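Local coordinates for member of s1p family of ribosomal proteins (Pyrococcus furiosus, PDB 5YH1), which probably acts as an exonuclease on nucleic acids and binds manganese in this DHH-domain part of a longer protein, at residues P22-F27 / A36-I41; F46-A51 / R208-E213; I276-L281 / L286-M291; I349-F354 / V375-D380; D361-T366 / A383-D388. All blocks are in the same frame, centred on the assembly; numbering follows the deposited sequence.

Contact 1 of 5, residues P22-F27 / A36-I41; sequences PSDVGF and ALKPKI
Asp24 and Lys38 meet at the surface, where an Asx turn in the loop between helices 2-20 and 32-53 folds back on the second helix. Asp24 OD1 takes the backbone N of Gly26 at 3.1 Å, closing the turn, and the same carboxylate forms a salt bridge with the lysine. A chi1 of -176° swings the carboxylate from the loop to the ammonium, which arrives across it at roughly a right angle: Lys38 NZ lies 2.8 Å from Asp24 OD1 and 3.1 Å from OD2, both bonds weak in geometry. The backbone N of Asp24 bonds to a glycerol. The carbonyl oxygens of Val25 and Gly26 each accept a bond from Arg208, and Gly26 O a weak one from Tyr209 OH, so helix 199-210 helps hold the loop. Closer to the helix the contact turns apolar. The extended chain of Lys38 runs past the ring of Phe27, whose CZ sits 4.0 Å from Lys38 CG. One turn on, Ile41 CD1 reaches the same ring at Phe27 CE1, 3.8 Å away.

Contact 2 of 5, residues F46-A51 / R208-E213; sequences FMIRRA and RYINPE
The carbonyl oxygen of Ile210, in the last turn of helix 199-210, takes a hydrogen bond from Arg49 NH1 at 2.8 Å. The acceptor lies at the edge of the guanidinium, close to its plane, and the N-H...O angle is 151°; seen from the carbonyl, the donor is tilted 23° from the peptide plane. A bend at chi3 (57°) turns the guanidinium so that its edge faces this helix end, and Arg49 CD packs 3.5 Å from Ile210 O. The other nitrogens are occupied too: NE bonds to Ala20 O and NH2 to Arg19 O, so three backbone carbonyls fix the rotation of the group and probably spread its charge over two helix ends. Beside this polar grip the isoleucines pack obliquely. Ile210 CD1 touches Ile48 CG2 at 3.7 Å and Ile48 CD1 at 3.8 Å, while Ile210 CG2 rests against Arg49 CG. The arrangement is an arginine hydrogen-bonded to carbonyls at the C-terminal ends of helices 2-20 and 199-210, where helices pack on the parallel alpha/beta core of the DHH domain.

Contact 3 of 5, residues I276-L281 / L286-M291; sequences IEEILL and LQRHRM
Hydrogen bonding centres on Glu278 O, which receives His289 ND1 at 2.8 Å. The bond lies in the ring plane of the histidine and in the carbonyl plane, with a C=O...N angle of 148°. The same oxygen also accepts Leu281 N, so a side chain and a backbone N-H share it. Apolar contact comes from Leu281: its chi1 of -162° carries CD1 over one face of the His289 ring in a CH-pi contact, 3.6 Å from the centroid, and Leu281 CD1 also touches Leu286 CD1 at 4.0 Å. The charged pair is looser. Glu278 OE2 and Arg288 NH1 are 3.9 Å apart, a long salt bridge with the carboxylate and guanidinium planes 75° apart, and a water links them, donating a hydrogen bond to Glu278 OE2 and accepting one from Arg288 NH1. Their main partners lie elsewhere: OE1 bonds to Thr283 OG1, and Arg288 NE to Ala153 O of the second subunit. Leu281, with positive phi, ends helix 276-279 in a tight turn between two helices, closed by a Schellman motif.

Contact 4 of 5, residues I349-F354 / V375-D380; sequences IIHDHF and VVRASD
A chi1 of -169° swings the His351 imidazole out from helix 343-358 and across to Arg377, whose CB is pointed at the ring by the strand backbone. This is helix-on-sheet packing, against strand 373-378 of the mixed six-stranded sheet. Arg377 CB lies over the centre of one ring face in a CH-pi contact, 3.7 Å from the centroid and 10° off the normal. Farther out a bend at chi3 leads the arginine away, with its guanidinium tilted 56° to the imidazole. Both ring nitrogens have polar partners: ND1 bonds to Thr366 OG1 on the neighbouring strand 364-369, and His351 NE2 meets a water at 3.1 Å, which also gives a weak bond to Ala378 O. Bonds at both nitrogens and the CB over one face probably limit the ring's rotation. With an alanine here, the CB of Arg377 is likely to lose its cover and the Thr366 hydroxyl and the water their ring partner. At the strand's end, Ser379 N lies near the ring plane, 3.5 Å from His351 NE2.

Contact 5 of 5, residues D361-T366 / A383-D388; sequences DSPILT and AKYNFD
This is a mainly apolar contact between strand 364-369, with the turn leading into it, and the loop that runs from strand 373-378 to helix 389-399. Inside, Leu365 meets Phe387 at about a right angle: its CD1 lies over one face of the ring in a CH-pi contact, 4.1 Å from the centroid and 27° off the normal, with Phe387 CZ at 3.7 Å. The phenylalanine reaches that position with CG anti to the backbone N (chi1 174°). Nearer the surface, Pro363 CB presses on Tyr385 CE1 at 3.5 Å, the two side chains crossing at a slant. The tyrosine hydroxyl bonds to Asn322 O, which fixes the far end of the ring. A serine in place of Tyr385 would probably lose the cover over Pro363 and leave Asn322 O without this donor. At the outer end Lys384, bent at chi3 and chi4, brings NZ to Asp361 O at 2.8 Å, the donor tilted 23° from the carbonyl plane. Leu365 bridges from the sheet to Phe430 and Val434 of helix 423-435, while Phe387 lies on Val376 and Ala378 of the adjacent strand.

Contacts 1 and 2 share helix 32-53 and touch through the loop of contact 1, to which Arg208 bonds firmly and Tyr209 weakly; their centres lie about 11 Å apart. Contact 1 is a surface salt bridge, whereas contact 2 is buried and relies on an arginine bonded to backbone carbonyls. Contacts 4 and 5 sit together at the mixed sheet, about 10 Å between centres, joined by His351 with Thr366 and by Ser379 with Ser362, and alternate along the chain. Contacts 3, 4 and 5 all use a CH-pi contact; contact 5 adds a lysine at its exposed end. Contact 3 touches none of the others; partly buried, it is a local corner whose arginine also meets the second subunit.

Contact 1 of 5, residues P22-F27 / A36-I41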
# COMPACT_ATOMS: atom_id res chain seq x y z
N PRO A 22 7.70 -26.73 30.56
CA PRO A 22 7.67 -25.57 31.45
C PRO A 22 7.45 -25.97 32.92
O PRO A 22 6.84 -27.01 33.19
CB PRO A 22 6.46 -24.79 30.94
CG PRO A 22 5.54 -25.84 30.43
CD PRO A 22 6.41 -26.94 29.88
N SER A 23 7.95 -25.15 33.84
CA SER A 23 7.63 -25.29 35.25
C SER A 23 6.18 -24.89 35.49
O SER A 23 5.62 -24.06 34.77
CB SER A 23 8.50 -24.38 36.10
OG SER A 23 9.86 -24.58 35.80
N ASP A 24 5.58 -25.47 36.53
CA ASP A 24 4.26 -25.05 36.95
C ASP A 24 4.42 -23.81 37.84
O ASP A 24 4.61 -23.94 39.04
CB ASP A 24 3.55 -26.17 37.70
CG ASP A 24 2.14 -25.81 38.08
OD1 ASP A 24 1.77 -24.61 37.99
OD2 ASP A 24 1.38 -26.72 38.45
N VAL A 25 4.35 -22.63 37.22
CA VAL A 25 4.50 -21.36 37.94
C VAL A 25 3.17 -20.76 38.42
O VAL A 25 3.13 -19.62 38.87
CB VAL A 25 5.24 -20.31 37.08
CG1 VAL A 25 6.66 -20.78 36.81
CG2 VAL A 25 4.51 -20.05 35.77
N GLY A 26 2.09 -21.51 38.31
CA GLY A 26 0.79 -21.01 38.72
C GLY A 26 0.35 -19.83 37.88
O GLY A 26 0.70 -19.73 36.69
N PHE A 27 -0.43 -18.94 38.50
CA PHE A 27 -0.98 -17.75 37.85
C PHE A 27 -0.85 -16.51 38.72
O PHE A 27 -0.60 -16.62 39.92
CB PHE A 27 -2.44 -17.99 37.51
CG PHE A 27 -2.67 -19.16 36.61
CD1 PHE A 27 -2.19 -19.15 35.31
CD2 PHE A 27 -3.35 -20.28 37.06
CE1 PHE A 27 -2.39 -20.22 34.46
CE2 PHE A 27 -3.56 -21.36 36.23
CZ PHE A 27 -3.08 -21.33 34.92
N ALA A 36 -8.58 -24.42 34.82
CA ALA A 36 -9.09 -25.36 33.83
C ALA A 36 -8.29 -25.31 32.50
O ALA A 36 -8.17 -26.31 31.80
CB ALA A 36 -10.58 -25.11 33.59
N LEU A 37 -7.72 -24.14 32.17
CA LEU A 37 -6.93 -23.96 30.93
C LEU A 37 -5.46 -24.34 31.09
O LEU A 37 -4.70 -24.32 30.13
CB LEU A 37 -6.99 -22.51 30.48
CG LEU A 37 -8.32 -21.99 29.96
CD1 LEU A 37 -8.21 -20.49 29.71
CD2 LEU A 37 -8.76 -22.73 28.69
N LYS A 38 -5.05 -24.65 32.31
CA LYS A 38 -3.64 -24.90 32.61
C LYS A 38 -2.94 -25.93 31.70
O LYS A 38 -1.83 -25.68 31.25
CB LYS A 38 -3.48 -25.33 34.06
CG LYS A 38 -2.08 -25.22 34.62
CD LYS A 38 -2.18 -25.29 36.13
CE LYS A 38 -0.84 -25.28 36.81
NZ LYS A 38 -1.00 -24.75 38.19
N PRO A 39 -3.57 -27.09 31.46
CA PRO A 39 -2.91 -28.05 30.57
C PRO A 39 -2.61 -27.49 29.16
O PRO A 39 -1.53 -27.72 28.63
CB PRO A 39 -3.92 -29.22 30.50
CG PRO A 39 -4.75 -29.08 31.74
CD PRO A 39 -4.86 -27.60 31.95
N LYS A 40 -3.55 -26.76 28.58
CA LYS A 40 -3.34 -26.15 27.26
C LYS A 40 -2.38 -24.97 27.32
O LYS A 40 -1.58 -24.77 26.42
CB LYS A 40 -4.67 -25.75 26.65
CG LYS A 40 -5.63 -26.92 26.57
CD LYS A 40 -6.60 -26.81 25.42
CE LYS A 40 -8.04 -27.08 25.85
NZ LYS A 40 -8.97 -26.96 24.69
N ILE A 41 -2.43 -24.20 28.40
CA ILE A 41 -1.45 -23.15 28.63
C ILE A 41 -0.03 -23.71 28.68
O ILE A 41 0.89 -23.15 28.07
CB ILE A 41 -1.78 -22.36 29.92
CG1 ILE A 41 -2.94 -21.40 29.64
CG2 ILE A 41 -0.56 -21.59 30.41
CD1 ILE A 41 -3.50 -20.70 30.87

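Contact 2 of 5, residues F46-A51 / R208-E213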
# COMPACT_ATOMS: atom_id res chain seq x y z
N PHE A 46 5.16 -25.12 26.16
CA PHE A 46 6.04 -26.20 25.73
C PHE A 46 6.40 -26.07 24.24
O PHE A 46 7.57 -26.12 23.87
CB PHE A 46 5.39 -27.58 25.99
CG PHE A 46 6.11 -28.72 25.32
CD1 PHE A 46 7.22 -29.31 25.91
CD2 PHE A 46 5.70 -29.19 24.08
CE1 PHE A 46 7.89 -30.35 25.29
CE2 PHE A 46 6.37 -30.23 23.45
CZ PHE A 46 7.47 -30.81 24.05
N MSE A 47 5.39 -25.89 23.39
CA MSE A 47 5.62 -25.78 21.95
C MSE A 47 6.47 -24.58 21.60
O MSE A 47 7.36 -24.67 20.77
CB MSE A 47 4.29 -25.75 21.20
CG MSE A 47 3.72 -27.16 21.13
SE MSE A 47 1.93 -27.13 20.33
CE MSE A 47 2.56 -26.88 18.47
N ILE A 48 6.21 -23.46 22.25
CA ILE A 48 6.97 -22.24 21.97
C ILE A 48 8.42 -22.40 22.41
O ILE A 48 9.35 -22.13 21.63
CB ILE A 48 6.28 -20.99 22.56
CG1 ILE A 48 5.00 -20.70 21.76
CG2 ILE A 48 7.19 -19.78 22.53
CD1 ILE A 48 4.03 -19.76 22.44
N ARG A 49 8.62 -22.89 23.63
CA ARG A 49 9.97 -23.12 24.16
C ARG A 49 10.76 -24.11 23.31
O ARG A 49 11.95 -23.94 23.09
CB ARG A 49 9.91 -23.62 25.62
CG ARG A 49 9.51 -22.57 26.65
CD ARG A 49 9.15 -23.22 27.98
NE ARG A 49 10.26 -24.03 28.51
CZ ARG A 49 11.34 -23.54 29.10
NH1 ARG A 49 11.50 -22.24 29.28
NH2 ARG A 49 12.29 -24.36 29.52
N ARG A 50 10.09 -25.15 22.82
CA ARG A 50 10.75 -26.16 22.00
C ARG A 50 11.25 -25.58 20.68
O ARG A 50 12.40 -25.82 20.28
CB ARG A 50 9.83 -27.36 21.75
CG ARG A 50 10.60 -28.61 21.40
CD ARG A 50 9.70 -29.80 21.11
NE ARG A 50 10.47 -31.04 21.06
CZ ARG A 50 11.27 -31.40 20.05
NH1 ARG A 50 11.42 -30.61 18.98
NH2 ARG A 50 11.94 -32.55 20.11
N ALA A 51 10.39 -24.82 20.01
CA ALA A 51 10.79 -24.09 18.80
C ALA A 51 12.03 -23.24 19.05
O ALA A 51 12.98 -23.26 18.26
CB ALA A 51 9.65 -23.23 18.29
N ARG A 208 4.64 -16.24 31.12
CA ARG A 208 5.27 -16.62 32.39
C ARG A 208 5.72 -18.08 32.38
O ARG A 208 6.78 -18.41 32.91
CB ARG A 208 4.32 -16.35 33.57
CG ARG A 208 4.06 -14.87 33.84
CD ARG A 208 3.02 -14.64 34.94
NE ARG A 208 3.39 -15.37 36.16
CZ ARG A 208 2.88 -16.54 36.54
NH1 ARG A 208 1.93 -17.16 35.85
NH2 ARG A 208 3.34 -17.11 37.64
N TYR A 209 4.93 -18.96 31.76
CA TYR A 209 5.34 -20.35 31.59
C TYR A 209 6.49 -20.50 30.59
O TYR A 209 7.36 -21.35 30.76
CB TYR A 209 4.16 -21.23 31.18
CG TYR A 209 3.22 -21.53 32.32
CD1 TYR A 209 2.28 -20.59 32.73
CD2 TYR A 209 3.27 -22.74 33.01
CE1 TYR A 209 1.40 -20.85 33.77
CE2 TYR A 209 2.39 -23.00 34.05
CZ TYR A 209 1.47 -22.04 34.43
OH TYR A 209 0.59 -22.28 35.47
N ILE A 210 6.50 -19.68 29.54
CA ILE A 210 7.60 -19.71 28.58
C ILE A 210 8.89 -19.30 29.26
O ILE A 210 9.91 -19.96 29.08
CB ILE A 210 7.33 -18.79 27.36
CG1 ILE A 210 6.21 -19.37 26.51
CG2 ILE A 210 8.59 -18.62 26.52
CD1 ILE A 210 5.57 -18.38 25.57
N ASN A 211 8.85 -18.21 30.03
CA ASN A 211 10.05 -17.65 30.64
C ASN A 211 9.74 -16.98 31.99
O ASN A 211 9.50 -15.78 32.05
CB ASN A 211 10.72 -16.66 29.68
CG ASN A 211 12.07 -16.19 30.17
OD1 ASN A 211 12.52 -16.57 31.24
ND2 ASN A 211 12.72 -15.36 29.38
N PRO A 212 9.76 -17.76 33.08
CA PRO A 212 9.41 -17.20 34.39
C PRO A 212 10.20 -15.95 34.80
O PRO A 212 9.70 -15.16 35.58
CB PRO A 212 9.66 -18.37 35.35
CG PRO A 212 9.43 -19.58 34.52
CD PRO A 212 9.96 -19.22 33.15
N GLU A 213 11.41 -15.76 34.27
CA GLU A 213 12.22 -14.59 34.62
C GLU A 213 11.63 -13.23 34.23
O GLU A 213 12.04 -12.22 34.78
CB GLU A 213 13.63 -14.69 34.04
CG GLU A 213 14.67 -15.28 34.98
CD GLU A 213 14.88 -16.77 34.78
OE1 GLU A 213 15.96 -17.14 34.27
OE2 GLU A 213 13.97 -17.56 35.13

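Contact 3 of 5, residues I276-L281 / L286-M291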
# COMPACT_ATOMS: atom_id res chain seq x y z
N ILE A 276 5.99 0.77 21.07
CA ILE A 276 4.96 0.07 21.85
C ILE A 276 5.47 -0.36 23.25
O ILE A 276 4.75 -0.24 24.23
CB ILE A 276 4.36 -1.12 21.06
CG1 ILE A 276 3.14 -1.72 21.77
CG2 ILE A 276 5.39 -2.21 20.81
CD1 ILE A 276 1.95 -0.80 21.84
N GLU A 277 6.72 -0.83 23.32
CA GLU A 277 7.31 -1.26 24.59
C GLU A 277 7.39 -0.12 25.61
O GLU A 277 7.26 -0.34 26.82
CB GLU A 277 8.72 -1.83 24.41
CG GLU A 277 8.82 -3.03 23.49
CD GLU A 277 9.05 -2.67 22.03
OE1 GLU A 277 8.95 -1.48 21.66
OE2 GLU A 277 9.33 -3.58 21.23
N GLU A 278 7.63 1.10 25.11
CA GLU A 278 7.73 2.28 25.95
C GLU A 278 6.36 2.68 26.46
O GLU A 278 6.20 3.00 27.64
CB GLU A 278 8.34 3.45 25.18
CG GLU A 278 9.71 3.19 24.57
CD GLU A 278 10.78 2.92 25.60
OE1 GLU A 278 10.54 3.09 26.81
OE2 GLU A 278 11.90 2.55 25.20
N ILE A 279 5.37 2.63 25.59
CA ILE A 279 4.01 2.96 25.96
C ILE A 279 3.48 1.95 27.00
O ILE A 279 2.77 2.33 27.93
CB ILE A 279 3.10 3.01 24.73
CG1 ILE A 279 3.54 4.17 23.81
CG2 ILE A 279 1.64 3.18 25.12
CD1 ILE A 279 2.97 4.08 22.41
N LEU A 280 3.84 0.67 26.84
CA LEU A 280 3.38 -0.39 27.73
C LEU A 280 4.15 -0.48 29.05
O LEU A 280 3.82 -1.32 29.91
CB LEU A 280 3.48 -1.74 27.02
CG LEU A 280 2.45 -2.00 25.93
CD1 LEU A 280 2.80 -3.31 25.25
CD2 LEU A 280 1.03 -2.03 26.48
N LEU A 281 5.19 0.35 29.20
CA LEU A 281 6.01 0.45 30.40
C LEU A 281 6.75 -0.85 30.69
O LEU A 281 6.69 -1.35 31.81
CB LEU A 281 5.17 0.89 31.61
CG LEU A 281 5.96 1.45 32.82
CD1 LEU A 281 6.33 2.90 32.58
CD2 LEU A 281 5.17 1.34 34.12
N LEU A 286 11.45 5.28 32.08
CA LEU A 286 10.23 5.93 32.56
C LEU A 286 9.97 7.29 31.90
O LEU A 286 8.81 7.66 31.63
CB LEU A 286 10.28 6.09 34.08
CG LEU A 286 9.11 6.85 34.74
CD1 LEU A 286 7.79 6.11 34.55
CD2 LEU A 286 9.39 7.12 36.22
N GLN A 287 11.04 8.03 31.63
CA GLN A 287 10.93 9.36 31.04
C GLN A 287 10.34 9.30 29.62
O GLN A 287 9.45 10.07 29.28
CB GLN A 287 12.29 10.06 31.03
CG GLN A 287 12.21 11.58 31.00
CD GLN A 287 13.47 12.24 30.45
OE1 GLN A 287 14.49 11.58 30.22
NE2 GLN A 287 13.40 13.55 30.23
N ARG A 288 10.83 8.39 28.79
CA ARG A 288 10.29 8.22 27.44
C ARG A 288 8.82 7.79 27.47
O ARG A 288 8.01 8.28 26.67
CB ARG A 288 11.12 7.23 26.62
CG ARG A 288 10.61 7.04 25.20
CD ARG A 288 11.61 6.27 24.37
NE ARG A 288 12.87 6.99 24.25
CZ ARG A 288 14.01 6.47 23.83
NH1 ARG A 288 14.06 5.21 23.44
NH2 ARG A 288 15.09 7.21 23.77
N HIS A 289 8.47 6.90 28.39
CA HIS A 289 7.09 6.49 28.55
C HIS A 289 6.22 7.71 28.84
O HIS A 289 5.17 7.91 28.22
CB HIS A 289 6.93 5.43 29.65
CG HIS A 289 5.53 5.28 30.14
ND1 HIS A 289 4.64 4.39 29.57
CD2 HIS A 289 4.85 5.92 31.12
CE1 HIS A 289 3.48 4.48 30.19
NE2 HIS A 289 3.58 5.40 31.13
N ARG A 290 6.66 8.52 29.80
CA ARG A 290 5.91 9.73 30.17
C ARG A 290 5.79 10.72 29.03
O ARG A 290 4.71 11.23 28.77
CB ARG A 290 6.55 10.42 31.38
CG ARG A 290 6.09 9.83 32.69
CD ARG A 290 6.96 10.27 33.84
NE ARG A 290 6.36 9.85 35.11
CZ ARG A 290 6.98 9.84 36.28
NH1 ARG A 290 8.26 10.21 36.39
NH2 ARG A 290 6.32 9.44 37.36
N MSE A 291 6.89 10.98 28.34
CA MSE A 291 6.86 11.92 27.21
C MSE A 291 5.92 11.46 26.12
O MSE A 291 5.16 12.26 25.59
CB MSE A 291 8.27 12.15 26.68
CG MSE A 291 9.06 12.98 27.68
SE MSE A 291 10.85 13.38 26.95
CE MSE A 291 11.90 11.76 27.32
O HOH W 1 12.44 2.88 22.66

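Contact 4 of 5, residues I349-F354 / V375-D380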
# COMPACT_ATOMS: atom_id res chain seq x y z
N ILE A 349 -17.29 5.97 20.34
CA ILE A 349 -17.23 7.28 20.99
C ILE A 349 -18.64 7.86 21.12
O ILE A 349 -18.97 8.44 22.15
CB ILE A 349 -16.34 8.25 20.18
CG1 ILE A 349 -14.87 7.87 20.32
CG2 ILE A 349 -16.54 9.70 20.61
CD1 ILE A 349 -14.00 8.44 19.22
N ILE A 350 -19.46 7.70 20.08
CA ILE A 350 -20.85 8.15 20.12
C ILE A 350 -21.62 7.31 21.14
O ILE A 350 -22.37 7.85 21.98
CB ILE A 350 -21.50 8.07 18.73
CG1 ILE A 350 -20.87 9.12 17.80
CG2 ILE A 350 -23.01 8.29 18.82
CD1 ILE A 350 -21.07 8.84 16.32
N HIS A 351 -21.43 6.00 21.08
CA HIS A 351 -22.12 5.09 21.99
C HIS A 351 -21.79 5.41 23.45
O HIS A 351 -22.69 5.49 24.29
CB HIS A 351 -21.77 3.64 21.66
CG HIS A 351 -22.62 2.63 22.35
ND1 HIS A 351 -23.99 2.57 22.18
CD2 HIS A 351 -22.30 1.63 23.20
CE1 HIS A 351 -24.47 1.57 22.89
NE2 HIS A 351 -23.47 0.98 23.52
N ASP A 352 -20.50 5.59 23.75
CA ASP A 352 -20.05 5.96 25.10
C ASP A 352 -20.70 7.23 25.59
O ASP A 352 -21.06 7.33 26.76
CB ASP A 352 -18.53 6.15 25.15
CG ASP A 352 -17.78 4.85 25.04
OD1 ASP A 352 -18.39 3.77 25.20
OD2 ASP A 352 -16.56 4.91 24.77
N HIS A 353 -20.86 8.20 24.69
CA HIS A 353 -21.49 9.46 25.06
C HIS A 353 -22.92 9.23 25.51
O HIS A 353 -23.36 9.81 26.51
CB HIS A 353 -21.45 10.44 23.89
CG HIS A 353 -22.26 11.67 24.11
ND1 HIS A 353 -21.77 12.79 24.74
CD2 HIS A 353 -23.54 11.96 23.78
CE1 HIS A 353 -22.71 13.72 24.78
NE2 HIS A 353 -23.80 13.23 24.22
N PHE A 354 -23.64 8.38 24.79
CA PHE A 354 -25.02 8.08 25.15
C PHE A 354 -25.09 7.28 26.45
O PHE A 354 -26.02 7.46 27.24
CB PHE A 354 -25.77 7.41 23.98
CG PHE A 354 -26.27 8.40 22.96
CD1 PHE A 354 -25.47 8.78 21.89
CD2 PHE A 354 -27.51 8.98 23.10
CE1 PHE A 354 -25.92 9.72 20.96
CE2 PHE A 354 -27.97 9.92 22.18
CZ PHE A 354 -27.17 10.29 21.11
N VAL A 375 -22.01 -0.61 11.81
CA VAL A 375 -21.45 -1.04 13.08
C VAL A 375 -22.53 -0.90 14.14
O VAL A 375 -23.23 0.09 14.17
CB VAL A 375 -20.21 -0.21 13.47
CG1 VAL A 375 -19.67 -0.65 14.82
CG2 VAL A 375 -19.13 -0.37 12.40
N VAL A 376 -22.67 -1.93 14.97
CA VAL A 376 -23.74 -2.02 15.96
C VAL A 376 -23.14 -2.14 17.35
O VAL A 376 -22.25 -2.95 17.57
CB VAL A 376 -24.64 -3.25 15.71
CG1 VAL A 376 -25.75 -3.31 16.75
CG2 VAL A 376 -25.22 -3.21 14.30
N ARG A 377 -23.62 -1.31 18.27
CA ARG A 377 -23.21 -1.40 19.67
C ARG A 377 -24.42 -1.37 20.58
O ARG A 377 -25.30 -0.53 20.43
CB ARG A 377 -22.25 -0.27 20.01
CG ARG A 377 -20.86 -0.54 19.46
CD ARG A 377 -20.00 0.69 19.43
NE ARG A 377 -18.62 0.36 19.78
CZ ARG A 377 -17.64 0.11 18.92
NH1 ARG A 377 -17.84 0.14 17.61
NH2 ARG A 377 -16.42 -0.16 19.38
N ALA A 378 -24.47 -2.33 21.49
CA ALA A 378 -25.57 -2.51 22.43
C ALA A 378 -25.04 -2.39 23.85
O ALA A 378 -24.08 -3.05 24.22
CB ALA A 378 -26.18 -3.89 22.24
N SER A 379 -25.64 -1.52 24.66
CA SER A 379 -25.31 -1.44 26.08
C SER A 379 -25.75 -2.70 26.83
O SER A 379 -26.58 -3.48 26.33
CB SER A 379 -25.98 -0.23 26.72
OG SER A 379 -27.39 -0.41 26.69
N ASP A 380 -25.20 -2.89 28.02
CA ASP A 380 -25.58 -4.02 28.89
C ASP A 380 -27.08 -4.09 29.10
O ASP A 380 -27.65 -5.17 29.14
CB ASP A 380 -24.88 -3.92 30.24
CG ASP A 380 -23.40 -4.14 30.13
OD1 ASP A 380 -22.95 -4.72 29.12
OD2 ASP A 380 -22.67 -3.73 31.05
O HOH W 2 -21.78 -0.86 25.39

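Contact 5 of 5, residues D361-T366 / A383-D388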
# COMPACT_ATOMS: atom_id res chain seq x y z
N ASP A 361 -26.73 0.77 31.98
CA ASP A 361 -27.78 -0.21 32.21
C ASP A 361 -29.08 0.17 31.54
O ASP A 361 -29.99 -0.64 31.47
CB ASP A 361 -27.98 -0.46 33.71
CG ASP A 361 -26.75 -1.05 34.37
OD1 ASP A 361 -26.13 -1.95 33.77
OD2 ASP A 361 -26.38 -0.60 35.47
N SER A 362 -29.19 1.40 31.04
CA SER A 362 -30.32 1.75 30.19
C SER A 362 -30.14 1.00 28.84
O SER A 362 -29.02 0.74 28.45
CB SER A 362 -30.43 3.26 29.99
OG SER A 362 -29.56 3.73 28.97
N PRO A 363 -31.24 0.61 28.19
CA PRO A 363 -31.15 -0.12 26.92
C PRO A 363 -30.81 0.80 25.75
O PRO A 363 -31.67 1.54 25.26
CB PRO A 363 -32.56 -0.71 26.75
CG PRO A 363 -33.44 0.26 27.47
CD PRO A 363 -32.64 0.77 28.63
N ILE A 364 -29.54 0.77 25.33
CA ILE A 364 -29.06 1.66 24.26
C ILE A 364 -28.49 0.86 23.11
O ILE A 364 -27.61 0.01 23.31
CB ILE A 364 -27.97 2.64 24.74
CG1 ILE A 364 -28.46 3.46 25.94
CG2 ILE A 364 -27.57 3.58 23.61
CD1 ILE A 364 -27.38 4.28 26.61
N LEU A 365 -28.98 1.15 21.91
CA LEU A 365 -28.50 0.52 20.68
C LEU A 365 -28.06 1.59 19.70
O LEU A 365 -28.86 2.40 19.26
CB LEU A 365 -29.60 -0.33 20.05
CG LEU A 365 -29.16 -1.24 18.90
CD1 LEU A 365 -28.19 -2.32 19.37
CD2 LEU A 365 -30.39 -1.90 18.29
N THR A 366 -26.77 1.57 19.36
CA THR A 366 -26.19 2.55 18.45
C THR A 366 -25.84 1.88 17.14
O THR A 366 -25.08 0.91 17.11
CB THR A 366 -24.96 3.22 19.07
OG1 THR A 366 -25.35 3.98 20.23
CG2 THR A 366 -24.29 4.17 18.07
N ALA A 383 -29.39 -6.48 27.16
CA ALA A 383 -29.57 -7.87 27.59
C ALA A 383 -31.00 -8.13 28.13
O ALA A 383 -31.54 -9.20 27.94
CB ALA A 383 -28.54 -8.24 28.64
N LYS A 384 -31.61 -7.12 28.75
CA LYS A 384 -32.98 -7.21 29.27
C LYS A 384 -34.02 -7.46 28.17
O LYS A 384 -35.17 -7.78 28.47
CB LYS A 384 -33.34 -5.94 30.05
CG LYS A 384 -32.48 -5.71 31.29
CD LYS A 384 -32.94 -4.51 32.11
CE LYS A 384 -32.28 -3.19 31.72
NZ LYS A 384 -31.49 -2.58 32.84
N TYR A 385 -33.63 -7.28 26.92
CA TYR A 385 -34.51 -7.48 25.79
C TYR A 385 -34.08 -8.67 24.93
O TYR A 385 -34.63 -8.88 23.85
CB TYR A 385 -34.55 -6.22 24.94
CG TYR A 385 -35.19 -5.04 25.62
CD1 TYR A 385 -34.45 -4.23 26.49
CD2 TYR A 385 -36.51 -4.72 25.39
CE1 TYR A 385 -35.03 -3.14 27.11
CE2 TYR A 385 -37.10 -3.62 26.00
CZ TYR A 385 -36.35 -2.84 26.86
OH TYR A 385 -36.93 -1.77 27.48
N ASN A 386 -33.11 -9.44 25.41
CA ASN A 386 -32.53 -10.56 24.66
C ASN A 386 -32.05 -10.17 23.26
O ASN A 386 -32.27 -10.88 22.28
CB ASN A 386 -33.51 -11.74 24.61
CG ASN A 386 -33.61 -12.45 25.94
OD1 ASN A 386 -32.75 -13.26 26.29
ND2 ASN A 386 -34.65 -12.13 26.71
N PHE A 387 -31.38 -9.03 23.17
CA PHE A 387 -30.79 -8.59 21.93
C PHE A 387 -29.66 -9.54 21.56
O PHE A 387 -28.78 -9.80 22.36
CB PHE A 387 -30.26 -7.17 22.05
CG PHE A 387 -29.51 -6.71 20.84
CD1 PHE A 387 -30.19 -6.22 19.74
CD2 PHE A 387 -28.13 -6.82 20.78
CE1 PHE A 387 -29.51 -5.82 18.60
CE2 PHE A 387 -27.44 -6.41 19.64
CZ PHE A 387 -28.13 -5.92 18.55
N ASP A 388 -29.70 -10.08 20.34
CA ASP A 388 -28.61 -10.92 19.85
C ASP A 388 -28.38 -10.56 18.39
O ASP A 388 -29.22 -10.84 17.53
CB ASP A 388 -28.95 -12.40 20.00
CG ASP A 388 -27.80 -13.33 19.58
OD1 ASP A 388 -26.99 -12.99 18.69
OD2 ASP A 388 -27.71 -14.43 20.15